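Local structure of decaprenyl diphosphate synthase (Rhodobacter capsulatus, 3MZV) at residues 187-190 with 191-195; 237-241 with 242-246. The protein probably catalyses the magnesium-dependent elongation of farnesyl diphosphate with isopentenyl diphosphate, giving long all-trans prenyl diphosphates for the side chains of isoprenoid quinones. One frame throughout, in Å; residues are numbered along the deposited sequence.

Contact 1. Residues 187-190 with 191-195; sequences ATEV and GGIIG
The amide of I194 donates to V190 O with N to O at 2.9 Å, a nearly straight bond with 164° at the hydrogen. Its neighbour, I193 N to E189 O at 3.0 Å, follows the same four-residue step, as does G192 N to T188 O at 3.1 Å. The first bond of the run is weak: G191 N stands 3.4 Å from A187 O, a carbonyl that also accepts from T61 OG1. Along one flank the aliphatic part of E189 lies beside I193, both side chains pointing the same way, with E189 CG and I193 CD1 3.9 Å apart. I193 has CG1 beside its own backbone N (chi1 -68°), which carries that branch back over the preceding turn, CG1 3.3 Å from E189 O. Together these residues form the last turns of helix 169-194, one of the long helices of the all-alpha isoprenoid synthase fold. G191 and G192, without side chains, keep this buried part of the helix surface slim, whereas the branched V190 and I194 supply hydrocarbon to helix 74-96: V190 meets L78, and I194 reaches L78 and F74 as well as A65 of helix 56-67. On the same flank as E189, I193 rests on I143 of helix 138-161 and V202 of helix 199-224. T188 is buried, and its single hydroxyl hydrogen is shared between, or alternates between, L205 O across the helix interface and S185 O. At the C-terminal end, G195 N still bonds to G191 O, at 3.3 Å.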
ATOM      1  N   ALA B 187      10.831   4.541 -13.458  1.00 32.56           N
ATOM      2  CA  ALA B 187      12.207   4.236 -13.059  1.00 30.78           C
ATOM      3  C   ALA B 187      13.223   5.022 -13.874  1.00 31.90           C
ATOM      4  O   ALA B 187      14.156   5.607 -13.301  1.00 32.10           O
ATOM      5  CB  ALA B 187      12.536   2.705 -13.132  1.00 30.94           C
ATOM      6  N   THR B 188      13.064   5.025 -15.201  1.00 31.65           N
ATOM      7  CA  THR B 188      14.008   5.683 -16.057  1.00 31.86           C
ATOM      8  C   THR B 188      13.830   7.189 -15.970  1.00 31.34           C
ATOM      9  O   THR B 188      14.821   7.899 -15.863  1.00 30.88           O
ATOM     10  CB  THR B 188      13.888   5.214 -17.540  1.00 32.60           C
ATOM     11  OG1 THR B 188      12.539   5.320 -17.968  1.00 35.90           O
ATOM     12  CG2 THR B 188      14.334   3.770 -17.646  1.00 31.88           C
ATOM     13  N   GLU B 189      12.591   7.645 -15.989  1.00 30.46           N
ATOM     14  CA  GLU B 189      12.281   9.061 -15.910  1.00 32.39           C
ATOM     15  C   GLU B 189      12.903   9.726 -14.661  1.00 32.56           C
ATOM     16  O   GLU B 189      13.467  10.795 -14.754  1.00 34.39           O
ATOM     17  CB  GLU B 189      10.776   9.249 -15.852  1.00 33.61           C
ATOM     18  CG  GLU B 189      10.299  10.708 -15.906  1.00 35.59           C
ATOM     19  CD  GLU B 189       8.772  10.919 -15.918  1.00 38.72           C
ATOM     20  OE1 GLU B 189       8.016  10.120 -15.351  1.00 36.75           O
ATOM     21  OE2 GLU B 189       8.330  11.926 -16.525  1.00 42.79           O
ATOM     22  N   VAL B 190      12.773   9.091 -13.499  1.00 31.73           N
ATOM     23  CA  VAL B 190      13.256   9.700 -12.248  1.00 30.52           C
ATOM     24  C   VAL B 190      14.757   9.729 -12.228  1.00 31.40           C
ATOM     25  O   VAL B 190      15.336  10.609 -11.625  1.00 30.97           O
ATOM     26  CB  VAL B 190      12.703   9.076 -10.969  1.00 31.13           C
ATOM     27  CG1 VAL B 190      11.210   9.269 -10.936  1.00 28.88           C
ATOM     28  CG2 VAL B 190      13.126   7.637 -10.808  1.00 28.95           C
ATOM     29  N   GLY B 191      15.408   8.780 -12.901  1.00 31.95           N
ATOM     30  CA  GLY B 191      16.860   8.821 -13.014  1.00 32.52           C
ATOM     31  C   GLY B 191      17.326  10.022 -13.855  1.00 32.32           C
ATOM     32  O   GLY B 191      18.331  10.668 -13.547  1.00 32.96           O
ATOM     33  N   GLY B 192      16.659  10.269 -14.978  1.00 33.04           N
ATOM     34  CA  GLY B 192      16.916  11.477 -15.736  1.00 33.37           C
ATOM     35  C   GLY B 192      16.681  12.758 -14.928  1.00 32.16           C
ATOM     36  O   GLY B 192      17.446  13.725 -15.015  1.00 34.79           O
ATOM     37  N   ILE B 193      15.620  12.790 -14.154  1.00 32.06           N
ATOM     38  CA  ILE B 193      15.284  14.010 -13.388  1.00 31.00           C
ATOM     39  C   ILE B 193      16.270  14.263 -12.284  1.00 32.66           C
ATOM     40  O   ILE B 193      16.738  15.389 -12.094  1.00 32.93           O
ATOM     41  CB  ILE B 193      13.858  13.944 -12.802  1.00 30.04           C
ATOM     42  CG1 ILE B 193      12.857  13.989 -13.954  1.00 31.74           C
ATOM     43  CG2 ILE B 193      13.629  15.046 -11.726  1.00 30.52           C
ATOM     44  CD1 ILE B 193      11.377  13.671 -13.564  1.00 30.97           C
ATOM     45  N   ILE B 194      16.627  13.221 -11.542  1.00 32.49           N
ATOM     46  CA  ILE B 194      17.541  13.412 -10.453  1.00 33.81           C
ATOM     47  C   ILE B 194      18.918  13.896 -10.968  1.00 34.77           C
ATOM     48  O   ILE B 194      19.644  14.629 -10.261  1.00 33.88           O
ATOM     49  CB  ILE B 194      17.648  12.180  -9.542  1.00 32.85           C
ATOM     50  CG1 ILE B 194      18.012  12.566  -8.118  1.00 31.74           C
ATOM     51  CG2 ILE B 194      18.687  11.206 -10.060  1.00 32.53           C
ATOM     52  CD1 ILE B 194      16.851  13.335  -7.303  1.00 31.74           C
ATOM     53  N   GLY B 195      19.267  13.480 -12.171  1.00 35.81           N
ATOM     54  CA  GLY B 195      20.499  13.899 -12.825  1.00 37.59           C
ATOM     55  C   GLY B 195      20.400  15.241 -13.542  1.00 38.28           C
ATOM     56  O   GLY B 195      21.348  15.681 -14.165  1.00 40.15           O
TER

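Contact 2. Residues 237-241 with 242-246; sequences GDDFR and ERKLT
The guanidinium of R241 has G237 O over one face, 3.2 Å above the plane and offset toward the rim, and D238 at its edge, a residue whose carbonyl O is touched from across the turn by E242 CG. D238 OD1 lies in the guanidinium plane and forms a salt bridge with R241 NH1 at 3.4 Å. With CG anti to the carbonyl carbon and beside the backbone N (chi1 -67°), the extended R241 chain runs back toward the helix start, where NH1 also makes a weak bond to T236 O. The last regular helical bond is E242 N to D238 O at 3.0 Å. Helix 238-241 then closes in a Schellman motif: K244 N donates to D239 O at 3.0 Å, while R243 N reaches F240 O at 2.9 Å from 63° out of the carbonyl plane. The left-handed position (phi 62°) is usually glycine; here R243 fills it, and its long chain fastens the turn to helix 258-270 through I268 O and, weakly, E269 O. K244 stretches across the D239 carboxylate. Its ammonium makes a salt bridge with E242, NZ to OE1 at 3.6 Å, and stays 4.4 Å from D239 OD1, too long for a salt bridge, though the charges probably still attract. D239 OD2 accepts from a water at 2.6 Å that in turn receives the hydroxyl of T246, the N-cap residue of helix 247-254, whose side chain makes no capping bond. The buried F240 touches V267 of helix 258-270 and L278 and A281 of helix 277-287, and L245 adds I268. D239 N bonds to D224 OD2 and the side chains of D239 and T246 touch D221, which places the turn against the C-terminal end of helix 199-224, just ahead of helix 247-254.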
ATOM      1  N   GLY B 237       0.064 -21.759 -19.438  1.00 50.49           N
ATOM      2  CA  GLY B 237      -1.310 -22.045 -19.074  1.00 48.89           C
ATOM      3  C   GLY B 237      -1.917 -21.256 -17.941  1.00 47.55           C
ATOM      4  O   GLY B 237      -3.120 -21.364 -17.737  1.00 45.50           O
ATOM      5  N   ASP B 238      -1.125 -20.470 -17.195  1.00 46.60           N
ATOM      6  CA  ASP B 238      -1.682 -19.733 -16.055  1.00 46.97           C
ATOM      7  C   ASP B 238      -2.684 -18.665 -16.485  1.00 45.07           C
ATOM      8  O   ASP B 238      -3.717 -18.484 -15.850  1.00 44.96           O
ATOM      9  CB  ASP B 238      -0.587 -19.031 -15.223  1.00 47.85           C
ATOM     10  CG  ASP B 238       0.294 -20.005 -14.428  1.00 52.10           C
ATOM     11  OD1 ASP B 238      -0.067 -21.199 -14.263  1.00 55.67           O
ATOM     12  OD2 ASP B 238       1.359 -19.541 -13.948  1.00 57.57           O
ATOM     13  N   ASP B 239      -2.366 -17.903 -17.525  1.00 41.33           N
ATOM     14  CA  ASP B 239      -3.258 -16.832 -17.917  1.00 40.15           C
ATOM     15  C   ASP B 239      -4.589 -17.421 -18.407  1.00 40.35           C
ATOM     16  O   ASP B 239      -5.672 -16.848 -18.158  1.00 41.41           O
ATOM     17  CB  ASP B 239      -2.633 -15.979 -19.028  1.00 38.83           C
ATOM     18  CG  ASP B 239      -1.461 -15.143 -18.539  1.00 41.89           C
ATOM     19  OD1 ASP B 239      -1.287 -15.015 -17.304  1.00 41.59           O
ATOM     20  OD2 ASP B 239      -0.707 -14.639 -19.385  1.00 39.50           O
ATOM     21  N   PHE B 240      -4.486 -18.561 -19.093  1.00 40.17           N
ATOM     22  CA  PHE B 240      -5.663 -19.258 -19.636  1.00 40.28           C
ATOM     23  C   PHE B 240      -6.564 -19.713 -18.465  1.00 41.78           C
ATOM     24  O   PHE B 240      -7.727 -19.377 -18.407  1.00 40.23           O
ATOM     25  CB  PHE B 240      -5.237 -20.447 -20.473  1.00 39.26           C
ATOM     26  CG  PHE B 240      -6.392 -21.157 -21.154  1.00 39.18           C
ATOM     27  CD1 PHE B 240      -7.106 -20.550 -22.177  1.00 39.10           C
ATOM     28  CD2 PHE B 240      -6.722 -22.439 -20.793  1.00 40.11           C
ATOM     29  CE1 PHE B 240      -8.182 -21.225 -22.792  1.00 38.13           C
ATOM     30  CE2 PHE B 240      -7.767 -23.125 -21.399  1.00 42.28           C
ATOM     31  CZ  PHE B 240      -8.502 -22.507 -22.396  1.00 42.21           C
ATOM     32  N   ARG B 241      -5.981 -20.425 -17.512  1.00 44.21           N
ATOM     33  CA  ARG B 241      -6.716 -20.790 -16.248  1.00 46.54           C
ATOM     34  C   ARG B 241      -7.368 -19.607 -15.543  1.00 46.34           C
ATOM     35  O   ARG B 241      -8.505 -19.710 -15.068  1.00 47.72           O
ATOM     36  CB  ARG B 241      -5.779 -21.536 -15.303  1.00 48.16           C
ATOM     37  CG  ARG B 241      -5.385 -22.903 -15.890  1.00 53.09           C
ATOM     38  CD  ARG B 241      -4.366 -23.725 -15.044  1.00 59.01           C
ATOM     39  NE  ARG B 241      -3.703 -24.685 -15.944  1.00 62.93           N
ATOM     40  CZ  ARG B 241      -2.431 -24.637 -16.360  1.00 64.58           C
ATOM     41  NH1 ARG B 241      -1.578 -23.714 -15.913  1.00 64.97           N
ATOM     42  NH2 ARG B 241      -2.000 -25.560 -17.232  1.00 66.37           N
ATOM     43  N   GLU B 242      -6.682 -18.467 -15.473  1.00 45.52           N
ATOM     44  CA  GLU B 242      -7.250 -17.289 -14.842  1.00 45.71           C
ATOM     45  C   GLU B 242      -8.156 -16.484 -15.756  1.00 44.34           C
ATOM     46  O   GLU B 242      -8.704 -15.452 -15.352  1.00 43.40           O
ATOM     47  CB  GLU B 242      -6.137 -16.389 -14.312  1.00 46.76           C
ATOM     48  CG  GLU B 242      -5.177 -17.139 -13.445  1.00 51.16           C
ATOM     49  CD  GLU B 242      -4.812 -16.360 -12.239  1.00 58.45           C
ATOM     50  OE1 GLU B 242      -4.222 -15.260 -12.435  1.00 59.03           O
ATOM     51  OE2 GLU B 242      -5.135 -16.847 -11.109  1.00 62.79           O
ATOM     52  N   ARG B 243      -8.303 -16.947 -17.005  1.00 43.26           N
ATOM     53  CA  ARG B 243      -9.245 -16.361 -17.936  1.00 41.61           C
ATOM     54  C   ARG B 243      -8.932 -14.912 -18.227  1.00 41.14           C
ATOM     55  O   ARG B 243      -9.830 -14.096 -18.506  1.00 42.04           O
ATOM     56  CB  ARG B 243     -10.673 -16.588 -17.467  1.00 42.52           C
ATOM     57  CG  ARG B 243     -10.925 -18.076 -17.221  1.00 42.83           C
ATOM     58  CD  ARG B 243     -11.918 -18.367 -16.112  1.00 45.80           C
ATOM     59  NE  ARG B 243     -13.230 -17.792 -16.394  1.00 46.61           N
ATOM     60  CZ  ARG B 243     -14.252 -17.811 -15.545  1.00 49.72           C
ATOM     61  NH1 ARG B 243     -15.401 -17.253 -15.894  1.00 48.91           N
ATOM     62  NH2 ARG B 243     -14.118 -18.378 -14.352  1.00 49.74           N
ATOM     63  N   LYS B 244      -7.638 -14.593 -18.213  1.00 40.10           N
ATOM     64  CA  LYS B 244      -7.189 -13.248 -18.566  1.00 39.88           C
ATOM     65  C   LYS B 244      -7.322 -12.994 -20.059  1.00 38.38           C
ATOM     66  O   LYS B 244      -7.091 -13.879 -20.864  1.00 38.38           O
ATOM     67  CB  LYS B 244      -5.734 -12.995 -18.107  1.00 40.38           C
ATOM     68  CG  LYS B 244      -5.604 -12.892 -16.598  1.00 44.04           C
ATOM     69  CD  LYS B 244      -4.151 -12.692 -16.130  1.00 45.67           C
ATOM     70  CE  LYS B 244      -4.124 -12.616 -14.571  1.00 47.95           C
ATOM     71  NZ  LYS B 244      -2.735 -12.403 -14.037  1.00 48.93           N
ATOM     72  N   LEU B 245      -7.729 -11.780 -20.424  1.00 37.96           N
ATOM     73  CA  LEU B 245      -7.786 -11.381 -21.831  1.00 37.37           C
ATOM     74  C   LEU B 245      -6.454 -10.716 -22.184  1.00 37.52           C
ATOM     75  O   LEU B 245      -6.267  -9.503 -21.934  1.00 38.29           O
ATOM     76  CB  LEU B 245      -8.966 -10.456 -22.113  1.00 37.78           C
ATOM     77  CG  LEU B 245     -10.262 -11.209 -22.444  1.00 38.10           C
ATOM     78  CD1 LEU B 245     -10.091 -11.958 -23.810  1.00 35.31           C
ATOM     79  CD2 LEU B 245     -10.671 -12.186 -21.333  1.00 36.61           C
ATOM     80  N   THR B 246      -5.520 -11.546 -22.690  1.00 36.01           N
ATOM     81  CA  THR B 246      -4.225 -11.063 -23.179  1.00 35.10           C
ATOM     82  C   THR B 246      -4.205 -11.088 -24.699  1.00 34.23           C
ATOM     83  O   THR B 246      -5.025 -11.775 -25.310  1.00 32.63           O
ATOM     84  CB  THR B 246      -3.066 -11.901 -22.576  1.00 35.12           C
ATOM     85  OG1 THR B 246      -3.148 -13.265 -22.967  1.00 35.97           O
ATOM     86  CG2 THR B 246      -3.061 -11.802 -21.009  1.00 35.52           C
TER
HETATM   87  O   HOH W   1      -1.060 -14.540 -21.972  1.00 26.87           O

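In the fold
Contact 1 and contact 2 lie on opposite sides of the chain's centre, their own centres 34 Å apart and their nearest atoms about 22 Å apart. Helix 199-224 touches both: V202 and F206, near its start, pack on contact 1, while D221 and D224, at its far end, meet contact 2. Those two aspartates belong to a DDLLD sequence, the second aspartate-rich motif of the family, which in relatives helps bind the magnesium ions and diphosphate of the allylic substrate. Contact 2 is therefore probably next to the active site. Contact 1 is remote from that motif, but helix 74-96, which it touches near the start, probably carries the first motif, DDVVD, at its C-terminal end, as in relatives.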